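Local coordinates for protein condensin complex subunit 3 (Schizosaccharomyces pombe, PDB 5OQR) that forms a regulatory subunit of condensin, the complex required to convert interphase chromatin into condensed, mitotic-like chromosomes, at residues K592-L597 with E602-P607; I610-P615 with L680-N685. All coordinates share one frame; numbering follows the deposited sequence.

Contact 1: K592-L597 with E602-P607; sequences KLLVIL and ELFLKP
L594 carries the apolar contact, dividing its two methyl groups between F604 and L605. CD1 approaches the root of the phenylalanine, 4.3 Å from F604 CB, and meets the ring obliquely. CD2 lies 4.0 Å from L605 CD1, the leucine side chains crossing at a slant. The branch of L594 explains the split: with chi2 at 45°, CD2 stretches away from CA and CD1 is turned back. The CA–CB bonds of L594 and F604 point toward the opposite helix, whereas L605 touches it through its CD1 methyl. The helices pack at ordinary spacing, L594 CA and F604 CA approaching to 8.4 Å. Polar links lie on the flank: L597 O takes a weak hydrogen bond from K556 NZ, and K592 NZ is hydrogen-bonded to the backbone of another protein chain. The two antiparallel helices 580-597 and 601-613 form a hairpin joined by a short turn, as between successive helices of an alpha solenoid. F630 and Y634 of helix 621-635 cover L594, and Y634 also touches L605; helix 563-574 closes on F604 through F571, the two rings stacked, and helix 639-661 packs on L605 through R644 and I645.

Contact 2: I610-P615 with L680-N685; sequences IQYFEP and LDWTDN
Behind W682, whose indole meets Y612 and F613, the backbone oxygen L680 O is gripped by several groups. It is hydrogen-bonded to H707 NE2 of helix 706-717 and takes a weak bond of 3.2 Å from T683 N. T683 OG1 stands 2.9 Å from L680 O but has M679 O, too, within reach of its single proton. H707 NE2 is hydrogen-bonded to both L680 O and T683 OG1 and so links the last turn of helix 669-682 to helix 706-717. Q642 NE2 adds hydrogen bonds to W682 O and D684 O, pinning the chain on both sides of T683.

Across the contact everything is aromatic. The benzo edge of the indole leads: W682 CH2 lies 3.8 Å from F613 CE2 and, on the phenol ring, 4.0 Å from Y612 CE2. The tyrosine atom sits at the indole edge, near the indole plane. F613 and the six-membered ring of W682 are tilted by only 28°, yet their centroids are 5.9 Å apart, so they are slid past one another and barely overlap. The neighbours Y612 and F613 also pack together, Y612 CD2 lying 3.5 Å above the centre of the F613 ring. Their first torsions differ: Y612 CG is trans to the backbone N (chi1 173°), F613 CG trans to the carbonyl carbon (chi1 -72°), which lets both rings reach the same indole.

F631 of helix 621-635 stacks with W682 and meets Y612, while R624 makes a cation-pi contact with Y612. The result is a buried aromatic cluster bridging helices distant in sequence, consistent with the layered helices of a HEAT-type alpha solenoid.

Both contacts are buried and both use helix 601-613, contact 1 its earlier turns and contact 2 its last one; their centres are 14 Å apart and they follow one another along the chain. They differ in reach: contact 1 joins sequence neighbours in a hairpin, whereas contact 2 spans 64 intervening residues, mostly helical. Aliphatic methyls dominate the first, aromatic rings the second. Helix 621-635 serves both, offering F630 and Y634 to contact 1 and F631 to contact 2. Contact 1 alone has a partner protein at its flank; the segments of contact 2 touch no other chain of the assembly.

Contact 1: K592-L597 with E602-P607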
loop_
_atom_site.group_PDB
_atom_site.type_symbol
_atom_site.label_atom_id
_atom_site.label_comp_id
_atom_site.label_asym_id
_atom_site.label_seq_id
_atom_site.Cartn_x
_atom_site.Cartn_y
_atom_site.Cartn_z
ATOM N N LYS A 592 19.682 0.578 4.789
ATOM C CA LYS A 592 20.274 -0.756 4.715
ATOM C C LYS A 592 21.595 -0.831 5.470
ATOM O O LYS A 592 21.916 -1.880 6.038
ATOM C CB LYS A 592 20.461 -1.197 3.259
ATOM C CG LYS A 592 20.846 -0.108 2.280
ATOM C CD LYS A 592 21.173 -0.669 0.903
ATOM C CE LYS A 592 19.933 -1.204 0.199
ATOM N NZ LYS A 592 20.276 -1.814 -1.115
ATOM N N LEU A 593 22.368 0.256 5.502
ATOM C CA LEU A 593 23.582 0.263 6.310
ATOM C C LEU A 593 23.274 0.063 7.790
ATOM O O LEU A 593 24.057 -0.569 8.507
ATOM C CB LEU A 593 24.349 1.570 6.109
ATOM C CG LEU A 593 25.045 1.793 4.768
ATOM C CD1 LEU A 593 25.711 3.153 4.750
ATOM C CD2 LEU A 593 26.070 0.707 4.494
ATOM N N LEU A 594 22.144 0.590 8.264
ATOM C CA LEU A 594 21.775 0.416 9.667
ATOM C C LEU A 594 21.343 -1.018 9.948
ATOM O O LEU A 594 21.844 -1.656 10.881
ATOM C CB LEU A 594 20.664 1.400 10.039
ATOM C CG LEU A 594 21.068 2.683 10.775
ATOM C CD1 LEU A 594 22.282 3.346 10.151
ATOM C CD2 LEU A 594 19.904 3.654 10.789
ATOM N N VAL A 595 20.414 -1.543 9.152
ATOM C CA VAL A 595 19.893 -2.884 9.399
ATOM C C VAL A 595 20.972 -3.936 9.172
ATOM O O VAL A 595 21.106 -4.883 9.954
ATOM C CB VAL A 595 18.663 -3.144 8.512
ATOM C CG1 VAL A 595 18.155 -4.565 8.702
ATOM C CG2 VAL A 595 17.568 -2.144 8.825
ATOM N N ILE A 596 21.745 -3.797 8.096
ATOM C CA ILE A 596 22.707 -4.829 7.729
ATOM C C ILE A 596 23.963 -4.727 8.583
ATOM O O ILE A 596 24.470 -5.734 9.090
ATOM C CB ILE A 596 23.047 -4.735 6.227
ATOM C CG1 ILE A 596 21.783 -4.869 5.372
ATOM C CG2 ILE A 596 24.045 -5.816 5.837
ATOM C CD1 ILE A 596 21.995 -4.495 3.928
ATOM N N LEU A 597 24.485 -3.513 8.750
ATOM C CA LEU A 597 25.801 -3.307 9.338
ATOM C C LEU A 597 25.782 -2.671 10.722
ATOM O O LEU A 597 26.796 -2.742 11.420
ATOM C CB LEU A 597 26.650 -2.422 8.413
ATOM C CG LEU A 597 27.689 -3.097 7.513
ATOM C CD1 LEU A 597 27.129 -4.310 6.796
ATOM C CD2 LEU A 597 28.224 -2.093 6.507
ATOM N N GLU A 602 23.271 5.579 15.867
ATOM C CA GLU A 602 23.015 6.772 16.669
ATOM C C GLU A 602 23.152 8.039 15.838
ATOM O O GLU A 602 22.335 8.960 15.951
ATOM C CB GLU A 602 23.976 6.823 17.860
ATOM C CG GLU A 602 24.231 5.481 18.550
ATOM C CD GLU A 602 25.349 4.675 17.900
ATOM O OE1 GLU A 602 26.224 5.281 17.246
ATOM O OE2 GLU A 602 25.339 3.432 18.029
ATOM N N LEU A 603 24.180 8.101 14.991
ATOM C CA LEU A 603 24.468 9.325 14.252
ATOM C C LEU A 603 23.434 9.576 13.162
ATOM O O LEU A 603 23.075 10.728 12.896
ATOM C CB LEU A 603 25.874 9.246 13.657
ATOM C CG LEU A 603 26.381 10.504 12.949
ATOM C CD1 LEU A 603 26.627 11.626 13.942
ATOM C CD2 LEU A 603 27.642 10.200 12.151
ATOM N N PHE A 604 22.943 8.518 12.520
ATOM C CA PHE A 604 21.998 8.667 11.419
ATOM C C PHE A 604 20.548 8.590 11.866
ATOM O O PHE A 604 19.673 9.151 11.198
ATOM C CB PHE A 604 22.249 7.592 10.356
ATOM C CG PHE A 604 23.471 7.837 9.523
ATOM C CD1 PHE A 604 23.471 8.813 8.546
ATOM C CD2 PHE A 604 24.616 7.090 9.714
ATOM C CE1 PHE A 604 24.591 9.045 7.779
ATOM C CE2 PHE A 604 25.740 7.315 8.950
ATOM C CZ PHE A 604 25.728 8.294 7.981
ATOM N N LEU A 605 20.273 7.907 12.976
ATOM C CA LEU A 605 18.891 7.684 13.385
ATOM C C LEU A 605 18.140 8.998 13.563
ATOM O O LEU A 605 16.957 9.097 13.219
ATOM C CB LEU A 605 18.869 6.868 14.679
ATOM C CG LEU A 605 17.851 5.749 14.900
ATOM C CD1 LEU A 605 17.449 5.027 13.629
ATOM C CD2 LEU A 605 18.454 4.756 15.885
ATOM N N LYS A 606 18.811 10.025 14.095
ATOM C CA LYS A 606 18.129 11.299 14.312
ATOM C C LYS A 606 17.926 12.057 13.008
ATOM O O LYS A 606 16.784 12.456 12.724
ATOM C CB LYS A 606 18.891 12.125 15.354
ATOM C CG LYS A 606 18.264 13.472 15.683
ATOM C CD LYS A 606 19.325 14.497 16.033
ATOM C CE LYS A 606 18.706 15.844 16.357
ATOM N NZ LYS A 606 19.662 16.964 16.153
ATOM N N PRO A 607 18.944 12.290 12.178
ATOM C CA PRO A 607 18.675 12.900 10.865
ATOM C C PRO A 607 17.647 12.147 10.036
ATOM O O PRO A 607 16.893 12.774 9.282
ATOM C CB PRO A 607 20.054 12.887 10.197
ATOM C CG PRO A 607 21.004 12.932 11.320
ATOM C CD PRO A 607 20.390 12.155 12.427
#

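Contact 2: I610-P615 with L680-N685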
loop_
_atom_site.group_PDB
_atom_site.type_symbol
_atom_site.label_atom_id
_atom_site.label_comp_id
_atom_site.label_asym_id
_atom_site.label_seq_id
_atom_site.Cartn_x
_atom_site.Cartn_y
_atom_site.Cartn_z
ATOM N N ILE A 610 14.090 13.006 11.418
ATOM C CA ILE A 610 13.738 14.389 11.110
ATOM C C ILE A 610 13.302 14.510 9.656
ATOM O O ILE A 610 12.209 15.004 9.355
ATOM C CB ILE A 610 14.914 15.330 11.427
ATOM C CG1 ILE A 610 15.153 15.374 12.937
ATOM C CG2 ILE A 610 14.646 16.737 10.884
ATOM C CD1 ILE A 610 16.311 16.247 13.369
ATOM N N GLN A 611 14.154 14.063 8.732
ATOM C CA GLN A 611 13.823 14.148 7.315
ATOM C C GLN A 611 12.538 13.393 7.005
ATOM O O GLN A 611 11.698 13.870 6.235
ATOM C CB GLN A 611 14.977 13.597 6.480
ATOM C CG GLN A 611 15.031 14.142 5.071
ATOM C CD GLN A 611 15.591 15.543 5.020
ATOM O OE1 GLN A 611 16.654 15.818 5.575
ATOM N NE2 GLN A 611 14.874 16.444 4.362
ATOM N N TYR A 612 12.368 12.212 7.599
ATOM C CA TYR A 612 11.181 11.405 7.339
ATOM C C TYR A 612 9.903 12.165 7.673
ATOM O O TYR A 612 8.892 12.030 6.975
ATOM C CB TYR A 612 11.262 10.105 8.138
ATOM C CG TYR A 612 10.019 9.253 8.075
ATOM C CD1 TYR A 612 9.627 8.647 6.891
ATOM C CD2 TYR A 612 9.244 9.039 9.205
ATOM C CE1 TYR A 612 8.492 7.862 6.830
ATOM C CE2 TYR A 612 8.110 8.255 9.156
ATOM C CZ TYR A 612 7.740 7.667 7.966
ATOM O OH TYR A 612 6.611 6.886 7.912
ATOM N N PHE A 613 9.925 12.966 8.735
ATOM C CA PHE A 613 8.762 13.735 9.151
ATOM C C PHE A 613 8.823 15.192 8.712
ATOM O O PHE A 613 7.887 15.946 8.990
ATOM C CB PHE A 613 8.605 13.677 10.675
ATOM C CG PHE A 613 8.147 12.343 11.194
ATOM C CD1 PHE A 613 6.908 11.838 10.849
ATOM C CD2 PHE A 613 8.950 11.603 12.043
ATOM C CE1 PHE A 613 6.483 10.616 11.328
ATOM C CE2 PHE A 613 8.530 10.382 12.528
ATOM C CZ PHE A 613 7.294 9.889 12.170
ATOM N N GLU A 614 9.889 15.605 8.037
ATOM C CA GLU A 614 10.055 17.012 7.714
ATOM C C GLU A 614 9.053 17.434 6.639
ATOM O O GLU A 614 8.787 16.673 5.706
ATOM C CB GLU A 614 11.479 17.287 7.235
ATOM C CG GLU A 614 11.755 18.753 6.962
ATOM C CD GLU A 614 13.231 19.070 6.911
ATOM O OE1 GLU A 614 13.581 20.259 7.065
ATOM O OE2 GLU A 614 14.038 18.134 6.729
ATOM N N PRO A 615 8.480 18.639 6.740
ATOM C CA PRO A 615 7.517 19.067 5.712
ATOM C C PRO A 615 8.129 19.248 4.334
ATOM O O PRO A 615 7.452 18.970 3.336
ATOM C CB PRO A 615 6.976 20.392 6.268
ATOM C CG PRO A 615 7.987 20.838 7.266
ATOM C CD PRO A 615 8.520 19.586 7.868
ATOM N N LEU A 680 6.660 6.868 19.707
ATOM C CA LEU A 680 6.378 6.113 20.923
ATOM C C LEU A 680 6.049 4.661 20.610
ATOM O O LEU A 680 6.442 3.756 21.355
ATOM C CB LEU A 680 5.230 6.768 21.692
ATOM C CG LEU A 680 5.581 8.029 22.481
ATOM C CD1 LEU A 680 4.321 8.703 22.983
ATOM C CD2 LEU A 680 6.504 7.698 23.642
ATOM N N ASP A 681 5.322 4.415 19.521
ATOM C CA ASP A 681 5.051 3.042 19.116
ATOM C C ASP A 681 6.338 2.317 18.749
ATOM O O ASP A 681 6.526 1.148 19.106
ATOM C CB ASP A 681 4.072 3.028 17.945
ATOM C CG ASP A 681 2.716 3.588 18.317
ATOM O OD1 ASP A 681 1.746 3.357 17.567
ATOM O OD2 ASP A 681 2.622 4.255 19.367
ATOM N N TRP A 682 7.242 2.998 18.041
ATOM C CA TRP A 682 8.516 2.389 17.677
ATOM C C TRP A 682 9.301 1.944 18.901
ATOM O O TRP A 682 10.034 0.951 18.841
ATOM C CB TRP A 682 9.353 3.372 16.861
ATOM C CG TRP A 682 8.791 3.693 15.513
ATOM C CD1 TRP A 682 7.865 2.978 14.818
ATOM C CD2 TRP A 682 9.122 4.820 14.695
ATOM N NE1 TRP A 682 7.598 3.587 13.620
ATOM C CE2 TRP A 682 8.357 4.722 13.520
ATOM C CE3 TRP A 682 9.991 5.904 14.845
ATOM C CZ2 TRP A 682 8.435 5.666 12.501
ATOM C CZ3 TRP A 682 10.068 6.835 13.834
ATOM C CH2 TRP A 682 9.294 6.713 12.677
ATOM N N THR A 683 9.171 2.664 20.010
ATOM C CA THR A 683 9.935 2.378 21.216
ATOM C C THR A 683 9.182 1.492 22.201
ATOM O O THR A 683 9.734 1.155 23.250
ATOM C CB THR A 683 10.333 3.694 21.888
ATOM O OG1 THR A 683 9.192 4.550 21.978
ATOM C CG2 THR A 683 11.388 4.406 21.084
ATOM N N ASP A 684 7.955 1.092 21.881
ATOM C CA ASP A 684 7.153 0.263 22.771
ATOM C C ASP A 684 7.658 -1.176 22.732
ATOM O O ASP A 684 7.679 -1.804 21.668
ATOM C CB ASP A 684 5.684 0.334 22.363
ATOM C CG ASP A 684 4.766 -0.379 23.334
ATOM O OD1 ASP A 684 5.240 -1.253 24.090
ATOM O OD2 ASP A 684 3.558 -0.067 23.335
ATOM N N ASN A 685 8.051 -1.700 23.894
ATOM C CA ASN A 685 8.586 -3.057 23.955
ATOM C C ASN A 685 7.545 -4.092 23.552
ATOM O O ASN A 685 7.899 -5.165 23.052
ATOM C CB ASN A 685 9.101 -3.352 25.364
ATOM C CG ASN A 685 9.680 -4.746 25.491
ATOM O OD1 ASN A 685 9.046 -5.645 26.041
ATOM N ND2 ASN A 685 10.889 -4.933 24.975
#